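Local coordinates for tyrosine-protein kinase receptor torso (Bombyx mori, PDB 5AOQ), which acts as the receptor for prothoracicotropic hormone (PTTH), whose binding stimulates MAPK signalling leading to ERK phosphorylation and probably drives the ecdysone production that initiates metamorphosis, at residues Y155-E160 / F177-T182; F189-I194 / C224-K229. All coordinates share one frame; numbering follows the deposited sequence.

Contact 1: residues Y155-E160 / F177-T182; sequences YNVTQE and FVWNTT. With NAG (2-acetamido-2-deoxy-beta-D-glucopyranose), chain E; NAG (2-acetamido-2-deoxy-beta-D-glucopyranose), chain B.
Phe177 meets Glu160 through its backbone: its CA sits 3.7 Å from Glu160 O, while its ring packs edge-to-face with Tyr239 and touches Val215. Val178 and Glu160 form an antiparallel hydrogen-bonded pair. Glu160 N donates to Val178 O at 2.7 Å, and Val178 N returns the bond to Glu160 O. Their side chains share one face of the sheet, where CG of Glu160 lies against Val178 CB.

Trp179 faces Gln159 as a non-hydrogen-bonded pair, and both side chains turn to the other face. CG of Trp179 stands between the backbone N and the carbonyl carbon (chi1 59°), which, with chi2 near 101°, brings ring atom CD1 to 3.7 Å from Val157 CB in an oblique approach. The isopropyl group and the indole thus lie alongside each other, pointing the same way; Val228 and Pro211 also touch the indole.

Past the strand end, the Asn180 side chain takes over from the ladder. Its OD1 accepts a nearly straight bond from Thr158 N at 3.0 Å, with the donor tilted 19° from the carbonyl plane. The hydroxyl OG1 of Thr158 adds a weak bond to the same oxygen, and Asn180 N makes a weak bond to Thr158 O. Asn180 ND2 is bonded covalently to C1 of the first N-acetylglucosamine, whose O4 carries the second. The acetyl methyl C8 of that first sugar is 3.7 Å from Val157 CG1, and the loosely ordered Thr181 and Thr182 lie near the acetyl group.

The glycan bond leaves no doubt which end of the Asn180 amide is nitrogen, and the bond from Thr158 N to OD1 holds the amide in its orientation: the side chain that bears the sugar also extends the polar pairing of the hairpin beyond its last bridge.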
ATOM      1  N   TYR A 155     -35.015   4.613   1.427  1.00 75.98           N
ATOM      2  CA  TYR A 155     -33.983   5.062   0.501  1.00 76.82           C
ATOM      3  C   TYR A 155     -32.813   5.680   1.268  1.00 74.14           C
ATOM      4  O   TYR A 155     -31.744   5.910   0.703  1.00 74.88           O
ATOM      5  CB  TYR A 155     -34.561   6.073  -0.494  1.00 77.87           C
ATOM      6  CG  TYR A 155     -33.731   6.264  -1.746  1.00 80.15           C
ATOM      7  CD1 TYR A 155     -33.897   5.426  -2.843  1.00 83.72           C
ATOM      8  CD2 TYR A 155     -32.787   7.279  -1.835  1.00 79.08           C
ATOM      9  CE1 TYR A 155     -33.147   5.593  -3.991  1.00 86.15           C
ATOM     10  CE2 TYR A 155     -32.031   7.453  -2.981  1.00 81.57           C
ATOM     11  CZ  TYR A 155     -32.215   6.606  -4.054  1.00 85.11           C
ATOM     12  OH  TYR A 155     -31.466   6.773  -5.198  1.00 87.91           O
ATOM     13  N   ASN A 156     -33.024   5.947   2.555  1.00 70.70           N
ATOM     14  CA  ASN A 156     -31.989   6.537   3.402  1.00 68.16           C
ATOM     15  C   ASN A 156     -32.123   6.148   4.872  1.00 66.02           C
ATOM     16  O   ASN A 156     -33.127   6.452   5.508  1.00 64.82           O
ATOM     17  CB  ASN A 156     -32.024   8.062   3.280  1.00 66.70           C
ATOM     18  CG  ASN A 156     -30.777   8.723   3.837  1.00 64.87           C
ATOM     19  OD1 ASN A 156     -30.308   8.379   4.922  1.00 63.21           O
ATOM     20  ND2 ASN A 156     -30.237   9.684   3.098  1.00 65.46           N
ATOM     21  N   VAL A 157     -31.097   5.501   5.415  1.00 76.78           N
ATOM     22  CA  VAL A 157     -31.134   5.033   6.797  1.00 75.19           C
ATOM     23  C   VAL A 157     -31.016   6.199   7.782  1.00 72.40           C
ATOM     24  O   VAL A 157     -30.278   7.151   7.542  1.00 70.42           O
ATOM     25  CB  VAL A 157     -30.004   4.009   7.081  1.00 75.58           C
ATOM     26  CG1 VAL A 157     -30.227   2.722   6.301  1.00 78.92           C
ATOM     27  CG2 VAL A 157     -28.627   4.602   6.780  1.00 75.33           C
ATOM     28  N   THR A 158     -31.768   6.121   8.877  1.00 59.72           N
ATOM     29  CA  THR A 158     -31.759   7.156   9.912  1.00 56.96           C
ATOM     30  C   THR A 158     -31.156   6.581  11.187  1.00 55.97           C
ATOM     31  O   THR A 158     -31.581   5.531  11.671  1.00 56.99           O
ATOM     32  CB  THR A 158     -33.167   7.705  10.199  1.00 56.41           C
ATOM     33  OG1 THR A 158     -34.043   6.631  10.564  1.00 57.73           O
ATOM     34  CG2 THR A 158     -33.718   8.422   8.973  1.00 57.49           C
ATOM     35  N   GLN A 159     -30.168   7.285  11.725  1.00 86.97           N
ATOM     36  CA  GLN A 159     -29.290   6.737  12.751  1.00 85.43           C
ATOM     37  C   GLN A 159     -29.514   7.352  14.127  1.00 83.68           C
ATOM     38  O   GLN A 159     -29.586   8.574  14.267  1.00 81.41           O
ATOM     39  CB  GLN A 159     -27.831   6.948  12.342  1.00 83.12           C
ATOM     40  CG  GLN A 159     -27.574   6.753  10.856  1.00 84.63           C
ATOM     41  CD  GLN A 159     -26.152   7.084  10.462  1.00 83.09           C
ATOM     42  OE1 GLN A 159     -25.321   7.419  11.307  1.00 80.79           O
ATOM     43  NE2 GLN A 159     -25.865   7.005   9.168  1.00 84.65           N
ATOM     44  N   GLU A 160     -29.629   6.492  15.134  1.00 66.76           N
ATOM     45  CA  GLU A 160     -29.629   6.931  16.522  1.00 64.97           C
ATOM     46  C   GLU A 160     -28.309   6.498  17.145  1.00 65.11           C
ATOM     47  O   GLU A 160     -27.670   5.555  16.674  1.00 67.01           O
ATOM     48  CB  GLU A 160     -30.819   6.353  17.292  1.00 65.81           C
ATOM     49  CG  GLU A 160     -30.727   4.866  17.593  1.00 67.97           C
ATOM     50  CD  GLU A 160     -31.942   4.349  18.343  1.00 69.49           C
ATOM     51  OE1 GLU A 160     -33.017   4.978  18.245  1.00 70.32           O
ATOM     52  OE2 GLU A 160     -31.820   3.316  19.035  1.00 69.98           O
ATOM     53  N   PHE A 177     -23.624   3.199  17.954  1.00 31.11           N
ATOM     54  CA  PHE A 177     -24.477   3.709  16.884  1.00 31.04           C
ATOM     55  C   PHE A 177     -25.389   2.619  16.333  1.00 31.44           C
ATOM     56  O   PHE A 177     -24.977   1.465  16.192  1.00 31.79           O
ATOM     57  CB  PHE A 177     -23.623   4.287  15.753  1.00 30.84           C
ATOM     58  CG  PHE A 177     -22.768   5.450  16.170  1.00 30.84           C
ATOM     59  CD1 PHE A 177     -21.663   5.258  16.984  1.00 30.85           C
ATOM     60  CD2 PHE A 177     -23.058   6.732  15.737  1.00 31.17           C
ATOM     61  CE1 PHE A 177     -20.875   6.322  17.368  1.00 31.30           C
ATOM     62  CE2 PHE A 177     -22.271   7.801  16.117  1.00 31.76           C
ATOM     63  CZ  PHE A 177     -21.177   7.595  16.934  1.00 31.88           C
ATOM     64  N   VAL A 178     -26.626   2.998  16.019  1.00 38.68           N
ATOM     65  CA  VAL A 178     -27.618   2.071  15.481  1.00 39.36           C
ATOM     66  C   VAL A 178     -28.510   2.805  14.479  1.00 39.43           C
ATOM     67  O   VAL A 178     -28.678   4.021  14.568  1.00 39.06           O
ATOM     68  CB  VAL A 178     -28.484   1.452  16.606  1.00 40.07           C
ATOM     69  CG1 VAL A 178     -29.551   0.523  16.035  1.00 41.09           C
ATOM     70  CG2 VAL A 178     -27.614   0.702  17.606  1.00 40.24           C
ATOM     71  N   TRP A 179     -29.075   2.069  13.526  1.00 43.03           N
ATOM     72  CA  TRP A 179     -29.993   2.655  12.553  1.00 43.34           C
ATOM     73  C   TRP A 179     -31.048   1.651  12.098  1.00 44.60           C
ATOM     74  O   TRP A 179     -30.857   0.441  12.218  1.00 45.51           O
ATOM     75  CB  TRP A 179     -29.213   3.191  11.351  1.00 43.39           C
ATOM     76  CG  TRP A 179     -28.394   2.153  10.642  1.00 44.42           C
ATOM     77  CD1 TRP A 179     -28.715   1.503   9.485  1.00 46.08           C
ATOM     78  CD2 TRP A 179     -27.113   1.648  11.042  1.00 44.30           C
ATOM     79  NE1 TRP A 179     -27.714   0.626   9.141  1.00 47.23           N
ATOM     80  CE2 TRP A 179     -26.720   0.696  10.081  1.00 46.02           C
ATOM     81  CE3 TRP A 179     -26.261   1.908  12.119  1.00 43.19           C
ATOM     82  CZ2 TRP A 179     -25.513   0.006  10.165  1.00 46.60           C
ATOM     83  CZ3 TRP A 179     -25.064   1.219  12.201  1.00 43.52           C
ATOM     84  CH2 TRP A 179     -24.702   0.280  11.231  1.00 45.16           C
ATOM     85  N   ASN A 180     -32.161   2.161  11.575  1.00110.05           N
ATOM     86  CA  ASN A 180     -33.270   1.306  11.162  1.00118.13           C
ATOM     87  C   ASN A 180     -33.005   0.584   9.849  1.00118.88           C
ATOM     88  O   ASN A 180     -32.237   1.052   9.008  1.00111.10           O
ATOM     89  CB  ASN A 180     -34.568   2.118  11.056  1.00116.65           C
ATOM     90  CG  ASN A 180     -34.515   3.201   9.984  1.00107.31           C
ATOM     91  OD1 ASN A 180     -33.445   3.709   9.646  1.00 99.56           O
ATOM     92  ND2 ASN A 180     -35.690   3.561   9.452  1.00105.56           N
ATOM     93  N   THR A 181     -33.653  -0.567   9.697  1.00116.91           N
ATOM     94  CA  THR A 181     -33.498  -1.410   8.519  1.00119.03           C
ATOM     95  C   THR A 181     -34.786  -1.429   7.709  1.00121.86           C
ATOM     96  O   THR A 181     -35.873  -1.216   8.245  1.00123.23           O
ATOM     97  CB  THR A 181     -33.128  -2.855   8.902  1.00124.84           C
ATOM     98  OG1 THR A 181     -34.245  -3.486   9.541  1.00132.29           O
ATOM     99  CG2 THR A 181     -31.930  -2.874   9.841  1.00119.38           C
ATOM    100  N   THR A 182     -34.652  -1.683   6.413  1.00112.60           N
ATOM    101  CA  THR A 182     -35.806  -1.786   5.528  1.00114.94           C
ATOM    102  C   THR A 182     -36.576  -3.071   5.799  1.00121.21           C
ATOM    103  O   THR A 182     -36.239  -3.830   6.707  1.00123.45           O
ATOM    104  CB  THR A 182     -35.393  -1.747   4.042  1.00114.51           C
ATOM    105  OG1 THR A 182     -36.524  -2.067   3.222  1.00118.14           O
ATOM    106  CG2 THR A 182     -34.268  -2.739   3.754  1.00116.47           C
TER
HETATM  107  C1  NAG E   1     -35.851   4.598   8.457  1.00107.70           C
HETATM  108  C2  NAG E   1     -36.001   4.161   7.000  1.00107.81           C
HETATM  109  C3  NAG E   1     -36.151   5.382   6.091  1.00104.23           C
HETATM  110  C4  NAG E   1     -37.233   6.329   6.602  1.00103.27           C
HETATM  111  C5  NAG E   1     -37.058   6.615   8.092  1.00103.74           C
HETATM  112  C6  NAG E   1     -38.210   7.392   8.691  1.00103.99           C
HETATM  113  C7  NAG E   1     -34.914   2.047   6.346  1.00112.09           C
HETATM  114  C8  NAG E   1     -33.631   1.402   5.912  1.00112.38           C
HETATM  115  N2  NAG E   1     -34.853   3.361   6.579  1.00108.43           N
HETATM  116  O3  NAG E   1     -36.467   4.953   4.772  1.00105.27           O
HETATM  117  O4  NAG E   1     -37.126   7.574   5.919  1.00 99.60           O
HETATM  118  O5  NAG E   1     -36.967   5.385   8.823  1.00107.51           O
HETATM  119  O6  NAG E   1     -39.240   7.636   7.744  1.00103.52           O
HETATM  120  O7  NAG E   1     -35.947   1.404   6.489  1.00115.48           O
HETATM  121  C1  NAG B   2     -38.040   7.727   4.816  1.00111.02           C
HETATM  122  C2  NAG B   2     -38.518   9.170   4.777  1.00107.87           C
HETATM  123  C3  NAG B   2     -39.523   9.352   3.647  1.00107.92           C
HETATM  124  C4  NAG B   2     -38.918   8.892   2.326  1.00108.42           C
HETATM  125  C5  NAG B   2     -38.347   7.477   2.447  1.00111.71           C
HETATM  126  C6  NAG B   2     -37.566   7.059   1.223  1.00112.61           C
HETATM  127  C7  NAG B   2     -39.011  10.813   6.539  1.00105.96           C
HETATM  128  C8  NAG B   2     -39.662  11.046   7.869  1.00107.77           C
HETATM  129  N2  NAG B   2     -39.097   9.570   6.051  1.00108.36           N
HETATM  130  O3  NAG B   2     -39.900  10.722   3.558  1.00104.82           O
HETATM  131  O4  NAG B   2     -39.916   8.901   1.311  1.00109.55           O
HETATM  132  O5  NAG B   2     -37.445   7.389   3.562  1.00111.04           O
HETATM  133  O6  NAG B   2     -37.053   5.739   1.356  1.00115.88           O
HETATM  134  O7  NAG B   2     -38.433  11.711   5.932  1.00103.06           O

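Contact 2: residues F189-I194 / C224-K229; sequences FDIANI and CEIHVK
The Phe189 ring presents an edge to Lys229: the carbonyl oxygen Lys229 O lies in the ring plane, 3.8 Å from CD1. At the His227 ring the approach is oblique, with CD2 4.2 Å from Ala192 O. That same carbonyl accepts His227 N at 2.7 Å, one of six backbone bonds tying Asp190, Ala192 and Ile194 to Lys229, His227 and Glu225. The two strands run antiparallel at 170°, their axes 4.6 Å apart.

On the inner face, Ile191 and Ile226 lie side by side, CG2 of the first against CD1 of the second at 3.8 Å. Ile226 reaches there because its side chain is fully extended, with CG1 anti to the backbone N (chi1 -172°); on the way, CG1 comes within 3.9 Å of Asn193 CB. Phe213 of strand 212-218 covers Ile191, Asn193 and Ile226 from across the domain.

The other face carries Asp190 beside Lys229, touching CB to CB at 4.0 Å, while OD1 of Asp190 forms a salt bridge with Arg73. Ala192, Ile194 and His227 on this face pack against Ile23 of the bound PTTH chain, and Glu225 against its Lys21. Cys224 is joined by a disulfide to Cys195, next after Ile194.

This is the central strand pair of the four-stranded sheet in the second fibronectin type III domain, an unusual member of that beta-sandwich fold, packed inside against the opposing sheet and outside against the hormone.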
ATOM      1  N   PHE A 189     -23.731  -4.160   5.547  1.00 63.51           N
ATOM      2  CA  PHE A 189     -23.384  -2.735   5.616  1.00 61.18           C
ATOM      3  C   PHE A 189     -21.881  -2.463   5.683  1.00 60.53           C
ATOM      4  O   PHE A 189     -21.095  -3.320   6.091  1.00 61.45           O
ATOM      5  CB  PHE A 189     -24.064  -2.093   6.830  1.00 59.42           C
ATOM      6  CG  PHE A 189     -25.562  -2.213   6.822  1.00 60.14           C
ATOM      7  CD1 PHE A 189     -26.331  -1.429   5.978  1.00 60.01           C
ATOM      8  CD2 PHE A 189     -26.200  -3.118   7.652  1.00 61.29           C
ATOM      9  CE1 PHE A 189     -27.710  -1.543   5.968  1.00 61.03           C
ATOM     10  CE2 PHE A 189     -27.576  -3.236   7.647  1.00 62.34           C
ATOM     11  CZ  PHE A 189     -28.332  -2.448   6.804  1.00 62.21           C
ATOM     12  N   ASP A 190     -21.504  -1.251   5.276  1.00 59.21           N
ATOM     13  CA  ASP A 190     -20.130  -0.757   5.388  1.00 58.66           C
ATOM     14  C   ASP A 190     -20.107   0.593   6.101  1.00 56.44           C
ATOM     15  O   ASP A 190     -20.765   1.540   5.668  1.00 55.53           O
ATOM     16  CB  ASP A 190     -19.481  -0.630   4.009  1.00 59.90           C
ATOM     17  CG  ASP A 190     -19.186  -1.972   3.381  1.00 62.21           C
ATOM     18  OD1 ASP A 190     -20.122  -2.597   2.841  1.00 63.38           O
ATOM     19  OD2 ASP A 190     -18.017  -2.408   3.430  1.00 63.06           O
ATOM     20  N   ILE A 191     -19.339   0.677   7.183  1.00 55.80           N
ATOM     21  CA  ILE A 191     -19.359   1.847   8.055  1.00 53.86           C
ATOM     22  C   ILE A 191     -18.026   2.579   8.071  1.00 53.79           C
ATOM     23  O   ILE A 191     -16.963   1.957   8.155  1.00 55.13           O
ATOM     24  CB  ILE A 191     -19.706   1.458   9.508  1.00 53.35           C
ATOM     25  CG1 ILE A 191     -21.008   0.658   9.555  1.00 53.88           C
ATOM     26  CG2 ILE A 191     -19.789   2.697  10.398  1.00 51.44           C
ATOM     27  CD1 ILE A 191     -20.811  -0.832   9.362  1.00 56.01           C
ATOM     28  N   ALA A 192     -18.098   3.906   7.992  1.00 52.46           N
ATOM     29  CA  ALA A 192     -16.924   4.759   8.146  1.00 52.47           C
ATOM     30  C   ALA A 192     -17.233   5.886   9.128  1.00 50.63           C
ATOM     31  O   ALA A 192     -18.279   6.518   9.031  1.00 49.30           O
ATOM     32  CB  ALA A 192     -16.496   5.324   6.804  1.00 53.33           C
ATOM     33  N   ASN A 193     -16.329   6.133  10.074  1.00 50.77           N
ATOM     34  CA  ASN A 193     -16.533   7.178  11.075  1.00 49.27           C
ATOM     35  C   ASN A 193     -15.274   7.999  11.327  1.00 49.97           C
ATOM     36  O   ASN A 193     -14.171   7.452  11.423  1.00 51.73           O
ATOM     37  CB  ASN A 193     -17.018   6.570  12.391  1.00 48.82           C
ATOM     38  CG  ASN A 193     -17.289   7.619  13.453  1.00 47.37           C
ATOM     39  OD1 ASN A 193     -17.915   8.645  13.183  1.00 45.97           O
ATOM     40  ND2 ASN A 193     -16.816   7.369  14.668  1.00 47.90           N
ATOM     41  N   ILE A 194     -15.453   9.313  11.436  1.00 49.89           N
ATOM     42  CA  ILE A 194     -14.342  10.226  11.677  1.00 50.74           C
ATOM     43  C   ILE A 194     -14.772  11.385  12.580  1.00 49.17           C
ATOM     44  O   ILE A 194     -15.934  11.796  12.566  1.00 47.38           O
ATOM     45  CB  ILE A 194     -13.780  10.775  10.341  1.00 51.88           C
ATOM     46  CG1 ILE A 194     -12.552  11.664  10.570  1.00 53.31           C
ATOM     47  CG2 ILE A 194     -14.857  11.542   9.581  1.00 50.45           C
ATOM     48  CD1 ILE A 194     -11.372  10.949  11.196  1.00 55.33           C
ATOM     49  N   CYS A 224     -18.245  15.322  14.944  1.00 43.18           N
ATOM     50  CA  CYS A 224     -17.965  14.087  14.213  1.00 43.74           C
ATOM     51  C   CYS A 224     -18.854  13.895  12.986  1.00 44.46           C
ATOM     52  O   CYS A 224     -19.837  14.612  12.788  1.00 44.29           O
ATOM     53  CB  CYS A 224     -18.142  12.877  15.132  1.00 42.11           C
ATOM     54  SG  CYS A 224     -17.067  12.832  16.579  1.00 41.71           S
ATOM     55  N   GLU A 225     -18.496  12.902  12.179  1.00 52.96           N
ATOM     56  CA  GLU A 225     -19.292  12.508  11.024  1.00 53.83           C
ATOM     57  C   GLU A 225     -19.129  11.013  10.752  1.00 53.91           C
ATOM     58  O   GLU A 225     -18.026  10.462  10.876  1.00 54.73           O
ATOM     59  CB  GLU A 225     -18.894  13.320   9.790  1.00 56.59           C
ATOM     60  CG  GLU A 225     -19.773  13.063   8.575  1.00 57.92           C
ATOM     61  CD  GLU A 225     -19.388  13.920   7.384  1.00 61.02           C
ATOM     62  OE1 GLU A 225     -18.333  14.587   7.445  1.00 62.15           O
ATOM     63  OE2 GLU A 225     -20.140  13.926   6.386  1.00 62.51           O
ATOM     64  N   ILE A 226     -20.236  10.368  10.394  1.00 45.78           N
ATOM     65  CA  ILE A 226     -20.248   8.937  10.109  1.00 45.83           C
ATOM     66  C   ILE A 226     -20.992   8.653   8.803  1.00 47.28           C
ATOM     67  O   ILE A 226     -22.082   9.178   8.567  1.00 46.87           O
ATOM     68  CB  ILE A 226     -20.888   8.136  11.279  1.00 43.13           C
ATOM     69  CG1 ILE A 226     -20.715   6.631  11.058  1.00 43.36           C
ATOM     70  CG2 ILE A 226     -22.365   8.494  11.456  1.00 41.58           C
ATOM     71  CD1 ILE A 226     -21.200   5.775  12.212  1.00 41.05           C
ATOM     72  N   HIS A 227     -20.372   7.850   7.944  1.00 69.76           N
ATOM     73  CA  HIS A 227     -20.991   7.411   6.699  1.00 71.49           C
ATOM     74  C   HIS A 227     -21.412   5.951   6.812  1.00 70.51           C
ATOM     75  O   HIS A 227     -20.610   5.092   7.199  1.00 70.55           O
ATOM     76  CB  HIS A 227     -20.027   7.579   5.524  1.00 75.16           C
ATOM     77  CG  HIS A 227     -19.324   8.900   5.500  1.00 76.31           C
ATOM     78  ND1 HIS A 227     -19.899  10.043   4.987  1.00 77.18           N
ATOM     79  CD2 HIS A 227     -18.087   9.256   5.918  1.00 76.90           C
ATOM     80  CE1 HIS A 227     -19.048  11.047   5.095  1.00 78.15           C
ATOM     81  NE2 HIS A 227     -17.940  10.597   5.657  1.00 77.96           N
ATOM     82  N   VAL A 228     -22.673   5.686   6.472  1.00 49.39           N
ATOM     83  CA  VAL A 228     -23.215   4.330   6.467  1.00 48.56           C
ATOM     84  C   VAL A 228     -23.616   3.920   5.052  1.00 51.11           C
ATOM     85  O   VAL A 228     -24.591   4.429   4.497  1.00 51.49           O
ATOM     86  CB  VAL A 228     -24.437   4.200   7.403  1.00 45.40           C
ATOM     87  CG1 VAL A 228     -25.035   2.797   7.330  1.00 44.67           C
ATOM     88  CG2 VAL A 228     -24.046   4.535   8.835  1.00 43.21           C
ATOM     89  N   LYS A 229     -22.847   2.997   4.483  1.00 53.86           N
ATOM     90  CA  LYS A 229     -23.126   2.447   3.162  1.00 56.65           C
ATOM     91  C   LYS A 229     -23.947   1.169   3.284  1.00 55.25           C
ATOM     92  O   LYS A 229     -23.556   0.237   3.993  1.00 54.01           O
ATOM     93  CB  LYS A 229     -21.820   2.169   2.415  1.00 60.19           C
ATOM     94  CG  LYS A 229     -21.989   1.518   1.046  1.00 63.62           C
ATOM     95  CD  LYS A 229     -22.626   2.464   0.044  1.00 65.65           C
ATOM     96  CE  LYS A 229     -22.844   1.782  -1.296  1.00 69.30           C
ATOM     97  NZ  LYS A 229     -23.309   2.733  -2.343  1.00 72.09           N
TER

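The two contacts belong to the two facing sheets of the second fibronectin type III domain, their centres about 12 Å apart. Contact 1 closes the open end of hairpin 159-167/171-179 in the three-stranded sheet; contact 2 pairs middle strands of the four-stranded one. They meet in the interior, where Trp179 NE1 lies 3.8 Å from Phe189 CE1 with the rings edge-to-face, and the Gln159 side chain packs on Ile226 and Val228. The hormone packs on the Ala192/His227 face of contact 2, whose Asp190, implicated in PTTH binding together with Lys204, has its side chain about 9 Å from that of Trp179. The glycan leaves from contact 1, and its nearest N-acetylglucosamine is about 7 Å from the Phe189 side chain.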